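Local coordinates for protein galactose mutarotase related enzyme (Lactobacillus acidophilus, PDB 3DCD) that probably binds carbohydrate and may act as an isomerase of the aldose 1-epimerase (galactose mutarotase) family, although its own function has not been established, at residues 144-149 with 216-221; 154-159 with 244-249. One frame throughout, in Å; residues are numbered along the deposited sequence.

Interaction 1: 144-149 with 216-221; sequences PGFNLP and VSLRTD
The backbones of 144-149 and 216-221 face each other without a hydrogen bond, their nearest CA atoms, those of Leu-148 and Arg-219, lying 8.9 Å apart, so Phe-146, Leu-148 and Leu-218 make the contact with side chains alone. Leu-218 sits opposite Phe-146 and splits its two methyls between Phe-146, on the strand, and Leu-148, just past its end. With CG anti to the backbone N (chi1 166°), its isobutyl group reaches across the gap and forks there. CD2 rests 3.9 Å from Phe-146 CB, at the root of that side chain, and approaches the phenyl ring obliquely. The other branch, CD1, meets Leu-148 CD2 at 4.0 Å, and the two leucine side chains cross at about a right angle. One face of the Phe-146 ring has Pro-144 O 4.0 Å above its plane, offset toward the rim. The contact is small, 127 Å² in all, yet its three residues are buried. Val-250 and Ile-252 of strand 249-256 add to the apolar cluster, the former touching both leucines and the latter Phe-146, while Val-227 and Val-229 of strand 226-232 also pack on Phe-146. Strands 136-147 and 214-220 belong to different antiparallel sheets; apolar side chains meeting between such sheets are characteristic of the core of a beta-sandwich, the fold of the galactose mutarotase family.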
loop_
_atom_site.group_PDB
_atom_site.type_symbol
_atom_site.label_atom_id
_atom_site.label_comp_id
_atom_site.label_asym_id
_atom_site.label_seq_id
_atom_site.Cartn_x
_atom_site.Cartn_y
_atom_site.Cartn_z
ATOM N N PRO A 144 -0.362 1.996 3.214
ATOM C CA PRO A 144 -0.297 2.892 4.377
ATOM C C PRO A 144 -1.669 3.078 5.053
ATOM O O PRO A 144 -2.658 3.268 4.349
ATOM C CB PRO A 144 0.151 4.226 3.768
ATOM C CG PRO A 144 -0.203 4.135 2.314
ATOM C CD PRO A 144 -0.037 2.701 1.954
ATOM N N GLY A 145 -1.722 3.004 6.391
ATOM C CA GLY A 145 -2.936 3.373 7.130
ATOM C C GLY A 145 -2.808 4.781 7.690
ATOM O O GLY A 145 -1.815 5.086 8.357
ATOM N N PHE A 146 -3.801 5.634 7.401
ATOM C CA PHE A 146 -3.816 7.039 7.846
ATOM C C PHE A 146 -4.881 7.291 8.884
ATOM O O PHE A 146 -6.049 6.958 8.653
ATOM C CB PHE A 146 -4.099 7.971 6.668
ATOM C CG PHE A 146 -3.158 7.789 5.522
ATOM C CD1 PHE A 146 -3.625 7.306 4.310
ATOM C CD2 PHE A 146 -1.799 8.063 5.674
ATOM C CE1 PHE A 146 -2.737 7.117 3.228
ATOM C CE2 PHE A 146 -0.903 7.883 4.612
ATOM C CZ PHE A 146 -1.384 7.414 3.380
ATOM N N ASN A 147 -4.490 7.905 10.007
ATOM C CA ASN A 147 -5.452 8.356 11.027
ATOM C C ASN A 147 -6.486 9.323 10.469
ATOM O O ASN A 147 -6.166 10.148 9.620
ATOM C CB ASN A 147 -4.732 9.102 12.166
ATOM C CG ASN A 147 -3.873 8.202 13.022
ATOM O OD1 ASN A 147 -2.843 8.634 13.536
ATOM N ND2 ASN A 147 -4.306 6.974 13.227
ATOM N N LEU A 148 -7.720 9.238 10.971
ATOM C CA LEU A 148 -8.695 10.299 10.799
ATOM C C LEU A 148 -8.716 11.021 12.141
ATOM O O LEU A 148 -9.156 10.445 13.138
ATOM C CB LEU A 148 -10.085 9.738 10.468
ATOM C CG LEU A 148 -10.136 8.654 9.390
ATOM C CD1 LEU A 148 -11.544 8.128 9.256
ATOM C CD2 LEU A 148 -9.641 9.176 8.037
ATOM N N PRO A 149 -8.215 12.269 12.186
ATOM C CA PRO A 149 -8.168 12.968 13.489
ATOM C C PRO A 149 -9.567 13.301 14.009
ATOM O O PRO A 149 -10.430 13.730 13.249
ATOM C CB PRO A 149 -7.380 14.249 13.187
ATOM C CG PRO A 149 -7.440 14.403 11.700
ATOM C CD PRO A 149 -7.674 13.080 11.081
ATOM N N VAL A 216 -5.248 10.280 -5.013
ATOM C CA VAL A 216 -6.360 10.066 -4.097
ATOM C C VAL A 216 -6.180 11.047 -2.920
ATOM O O VAL A 216 -5.133 11.027 -2.268
ATOM C CB VAL A 216 -6.401 8.603 -3.579
ATOM C CG1 VAL A 216 -7.622 8.386 -2.664
ATOM C CG2 VAL A 216 -6.404 7.588 -4.762
ATOM N N SER A 217 -7.176 11.906 -2.673
ATOM C CA SER A 217 -7.086 12.885 -1.583
ATOM C C SER A 217 -7.994 12.471 -0.459
ATOM O O SER A 217 -9.189 12.267 -0.667
ATOM C CB SER A 217 -7.546 14.291 -2.010
ATOM O OG SER A 217 -6.739 14.815 -3.035
ATOM N N LEU A 218 -7.427 12.404 0.728
ATOM C CA LEU A 218 -8.185 12.175 1.934
ATOM C C LEU A 218 -8.290 13.490 2.713
ATOM O O LEU A 218 -7.276 14.091 3.079
ATOM C CB LEU A 218 -7.509 11.070 2.739
ATOM C CG LEU A 218 -7.947 10.890 4.182
ATOM C CD1 LEU A 218 -9.352 10.297 4.209
ATOM C CD2 LEU A 218 -6.915 9.960 4.837
ATOM N N ARG A 219 -9.530 13.942 2.907
ATOM C CA ARG A 219 -9.823 15.267 3.447
ATOM C C ARG A 219 -11.048 15.282 4.364
ATOM O O ARG A 219 -11.740 14.276 4.513
ATOM C CB ARG A 219 -10.094 16.232 2.291
ATOM C CG ARG A 219 -8.824 16.640 1.559
ATOM C CD ARG A 219 -9.065 16.834 0.093
ATOM N NE ARG A 219 -9.878 18.011 -0.140
ATOM C CZ ARG A 219 -9.412 19.252 -0.175
ATOM N NH1 ARG A 219 -8.113 19.484 0.011
ATOM N NH2 ARG A 219 -10.248 20.269 -0.400
ATOM N N THR A 220 -11.276 16.439 4.974
ATOM C CA THR A 220 -12.488 16.740 5.706
ATOM C C THR A 220 -12.780 18.218 5.517
ATOM O O THR A 220 -11.857 19.045 5.484
ATOM C CB THR A 220 -12.375 16.405 7.209
ATOM O OG1 THR A 220 -13.578 16.819 7.870
ATOM C CG2 THR A 220 -11.163 17.112 7.881
ATOM N N ASP A 221 -14.047 18.582 5.398
ATOM C CA ASP A 221 -14.331 19.997 5.307
ATOM C C ASP A 221 -14.425 20.657 6.684
ATOM O O ASP A 221 -14.749 21.832 6.788
ATOM C CB ASP A 221 -15.544 20.241 4.434
ATOM C CG ASP A 221 -15.293 19.849 2.964
ATOM O OD1 ASP A 221 -14.106 19.724 2.517
ATOM O OD2 ASP A 221 -16.293 19.661 2.253
#

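Interaction 2: 154-159 with 244-249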
loop_
_atom_site.group_PDB
_atom_site.type_symbol
_atom_site.label_atom_id
_atom_site.label_comp_id
_atom_site.label_asym_id
_atom_site.label_seq_id
_atom_site.Cartn_x
_atom_site.Cartn_y
_atom_site.Cartn_z
ATOM N N GLU A 154 -14.535 16.055 15.458
ATOM C CA GLU A 154 -14.772 15.427 14.152
ATOM C C GLU A 154 -15.140 13.957 14.324
ATOM O O GLU A 154 -14.815 13.315 15.330
ATOM C CB GLU A 154 -13.556 15.516 13.200
ATOM C CG GLU A 154 -12.787 16.827 13.180
ATOM C CD GLU A 154 -11.558 16.752 14.058
ATOM O OE1 GLU A 154 -11.738 16.680 15.296
ATOM O OE2 GLU A 154 -10.422 16.713 13.503
ATOM N N ASN A 155 -15.793 13.435 13.298
ATOM C CA ASN A 155 -16.219 12.058 13.240
ATOM C C ASN A 155 -15.737 11.472 11.907
ATOM O O ASN A 155 -15.533 12.221 10.958
ATOM C CB ASN A 155 -17.746 12.021 13.283
ATOM C CG ASN A 155 -18.276 10.622 13.374
ATOM O OD1 ASN A 155 -18.333 10.044 14.469
ATOM N ND2 ASN A 155 -18.656 10.051 12.224
ATOM N N LYS A 156 -15.557 10.147 11.848
ATOM C CA LYS A 156 -15.194 9.458 10.594
ATOM C C LYS A 156 -16.037 9.901 9.393
ATOM O O LYS A 156 -15.512 10.033 8.293
ATOM C CB LYS A 156 -15.278 7.937 10.756
ATOM C CG LYS A 156 -15.102 7.153 9.438
ATOM C CD LYS A 156 -15.174 5.627 9.655
ATOM C CE LYS A 156 -14.057 5.119 10.545
ATOM N NZ LYS A 156 -14.190 3.631 10.683
ATOM N N GLU A 157 -17.335 10.141 9.605
ATOM C CA GLU A 157 -18.220 10.503 8.483
ATOM C C GLU A 157 -18.059 11.950 8.009
ATOM O O GLU A 157 -18.740 12.389 7.054
ATOM C CB GLU A 157 -19.684 10.200 8.822
ATOM C CG GLU A 157 -19.917 8.713 9.053
ATOM C CD GLU A 157 -21.350 8.328 8.832
ATOM O OE1 GLU A 157 -21.819 8.430 7.683
ATOM O OE2 GLU A 157 -21.992 7.905 9.819
ATOM N N ASP A 158 -17.177 12.693 8.682
ATOM C CA ASP A 158 -16.796 14.032 8.197
ATOM C C ASP A 158 -15.638 13.946 7.209
ATOM O O ASP A 158 -15.259 14.972 6.640
ATOM C CB ASP A 158 -16.375 14.962 9.337
ATOM C CG ASP A 158 -17.467 15.188 10.353
ATOM O OD1 ASP A 158 -18.664 15.279 9.967
ATOM O OD2 ASP A 158 -17.107 15.329 11.539
ATOM N N PHE A 159 -15.080 12.741 7.026
ATOM C CA PHE A 159 -13.960 12.547 6.113
ATOM C C PHE A 159 -14.410 11.911 4.823
ATOM O O PHE A 159 -15.458 11.263 4.756
ATOM C CB PHE A 159 -12.851 11.703 6.769
ATOM C CG PHE A 159 -12.221 12.387 7.944
ATOM C CD1 PHE A 159 -12.823 12.321 9.207
ATOM C CD2 PHE A 159 -11.049 13.124 7.793
ATOM C CE1 PHE A 159 -12.271 12.980 10.305
ATOM C CE2 PHE A 159 -10.490 13.792 8.898
ATOM C CZ PHE A 159 -11.097 13.711 10.144
ATOM N N PRO A 244 -15.703 -6.273 10.852
ATOM C CA PRO A 244 -16.707 -5.493 11.584
ATOM C C PRO A 244 -16.190 -4.648 12.759
ATOM O O PRO A 244 -16.907 -3.760 13.189
ATOM C CB PRO A 244 -17.670 -6.571 12.102
ATOM C CG PRO A 244 -16.810 -7.737 12.332
ATOM C CD PRO A 244 -15.769 -7.699 11.216
ATOM N N LYS A 245 -14.984 -4.915 13.267
ATOM C CA LYS A 245 -14.391 -4.067 14.311
ATOM C C LYS A 245 -13.768 -2.840 13.659
ATOM O O LYS A 245 -12.811 -2.967 12.916
ATOM C CB LYS A 245 -13.336 -4.824 15.112
ATOM C CG LYS A 245 -13.891 -5.922 15.991
ATOM C CD LYS A 245 -12.741 -6.669 16.651
ATOM C CE LYS A 245 -13.211 -7.403 17.893
ATOM N NZ LYS A 245 -12.147 -8.292 18.441
ATOM N N THR A 246 -14.318 -1.659 13.911
ATOM C CA THR A 246 -13.901 -0.468 13.170
ATOM C C THR A 246 -13.094 0.500 14.028
ATOM O O THR A 246 -13.180 0.480 15.252
ATOM C CB THR A 246 -15.123 0.268 12.592
ATOM O OG1 THR A 246 -15.937 0.770 13.672
ATOM C CG2 THR A 246 -15.950 -0.680 11.714
ATOM N N ASP A 247 -12.311 1.351 13.373
ATOM C CA ASP A 247 -11.658 2.453 14.064
ATOM C C ASP A 247 -11.389 3.586 13.067
ATOM O O ASP A 247 -11.675 3.468 11.861
ATOM C CB ASP A 247 -10.356 1.987 14.741
ATOM C CG ASP A 247 -10.018 2.791 15.995
ATOM O OD1 ASP A 247 -10.399 3.983 16.103
ATOM O OD2 ASP A 247 -9.387 2.205 16.887
ATOM N N ASN A 248 -10.828 4.677 13.573
ATOM C CA ASN A 248 -10.771 5.925 12.825
ATOM C C ASN A 248 -9.481 6.052 12.013
ATOM O O ASN A 248 -8.577 6.845 12.331
ATOM C CB ASN A 248 -11.008 7.109 13.765
ATOM C CG ASN A 248 -12.368 7.036 14.444
ATOM O OD1 ASN A 248 -13.383 6.813 13.789
ATOM N ND2 ASN A 248 -12.384 7.180 15.764
ATOM N N TYR A 249 -9.416 5.242 10.959
ATOM C CA TYR A 249 -8.311 5.284 10.002
ATOM C C TYR A 249 -8.818 4.719 8.691
ATOM O O TYR A 249 -9.885 4.099 8.630
ATOM C CB TYR A 249 -7.100 4.454 10.484
ATOM C CG TYR A 249 -7.297 2.961 10.252
ATOM C CD1 TYR A 249 -8.027 2.189 11.160
ATOM C CD2 TYR A 249 -6.771 2.328 9.125
ATOM C CE1 TYR A 249 -8.210 0.824 10.955
ATOM C CE2 TYR A 249 -6.966 0.950 8.898
ATOM C CZ TYR A 249 -7.695 0.215 9.814
ATOM O OH TYR A 249 -7.897 -1.140 9.610
HETATM O O HOH W 1 -12.603 0.725 10.453
HETATM O O HOH W 2 -15.406 8.574 14.253
HETATM O O HOH W 3 -14.709 4.150 13.685
#
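Lys-156 spans the gap to 244-249, where its NZ donates a hydrogen bond of 2.8 Å to the backbone O of Asp-247. The donor stands above the carbonyl plane, 50° out of it, rather than on a lone pair. Behind it, CE lies 3.7 Å from Asn-248 OD1, the lysine chain running obliquely past the amide, and NZ also comes within van der Waals distance of Thr-246 CB. The side chain leaves the backbone with CG anti to N (chi1 172°) and bends once, at chi3 (-63°), which turns its end toward the Asp-247 carbonyl. Water continues the link: one molecule accepts from Lys-156 N and donates to Asn-248 OD1 at 2.7 Å, another joins NZ to the same OD1, and a third accepts from Asp-247 N and, weakly, from NZ. Asp-197 OD1 forms a salt bridge with NZ and also accepts a weak bond from Thr-246 OG1, tying both sides to one carboxylate. A methionine in place of Lys-156 would probably leave the Asp-247 carbonyl without this donor and Asp-197 without its cationic mate. Both segments lie in loops between beta strands: Lys-156 begins the short 3-10 segment 156-158 before strand 159-164, and Asn-248 centres an inverse gamma turn leading into strand 249-256, across which Asp-247 O also accepts a weak bond from Tyr-249 N. Farther out, each loop braces itself. Asp-158 OD2 accepts from Asn-155 N at 2.9 Å, met from above the carboxylate plane, while Asp-158 N binds Asn-155 O. On the other side Asp-247 OD1 receives Asn-248 N at 2.7 Å on its anti side, close to the carboxylate plane, bracing the same turn.

Interactions 1 and 2 are neighbours, their centres about 10 Å apart, and their segments alternate along the chain. Each segment of interaction 1 is tied to one of interaction 2: Leu-148 N lies 2.9 Å from Asn-248 O, a probable hydrogen bond, and Thr-220 OG1 lies 2.8 Å from Asp-158 O in another. Leu-148 touches both Lys-156 and Phe-159, and the backbone O of Pro-149 lies 3.2 Å from Phe-159 CZ. The buried apolar contact of 144-149 with 216-221 thus passes into the watered, polar contact of 154-159 with 244-249, whose centre lies farther from the middle of the chain, about 19 Å against 14 Å.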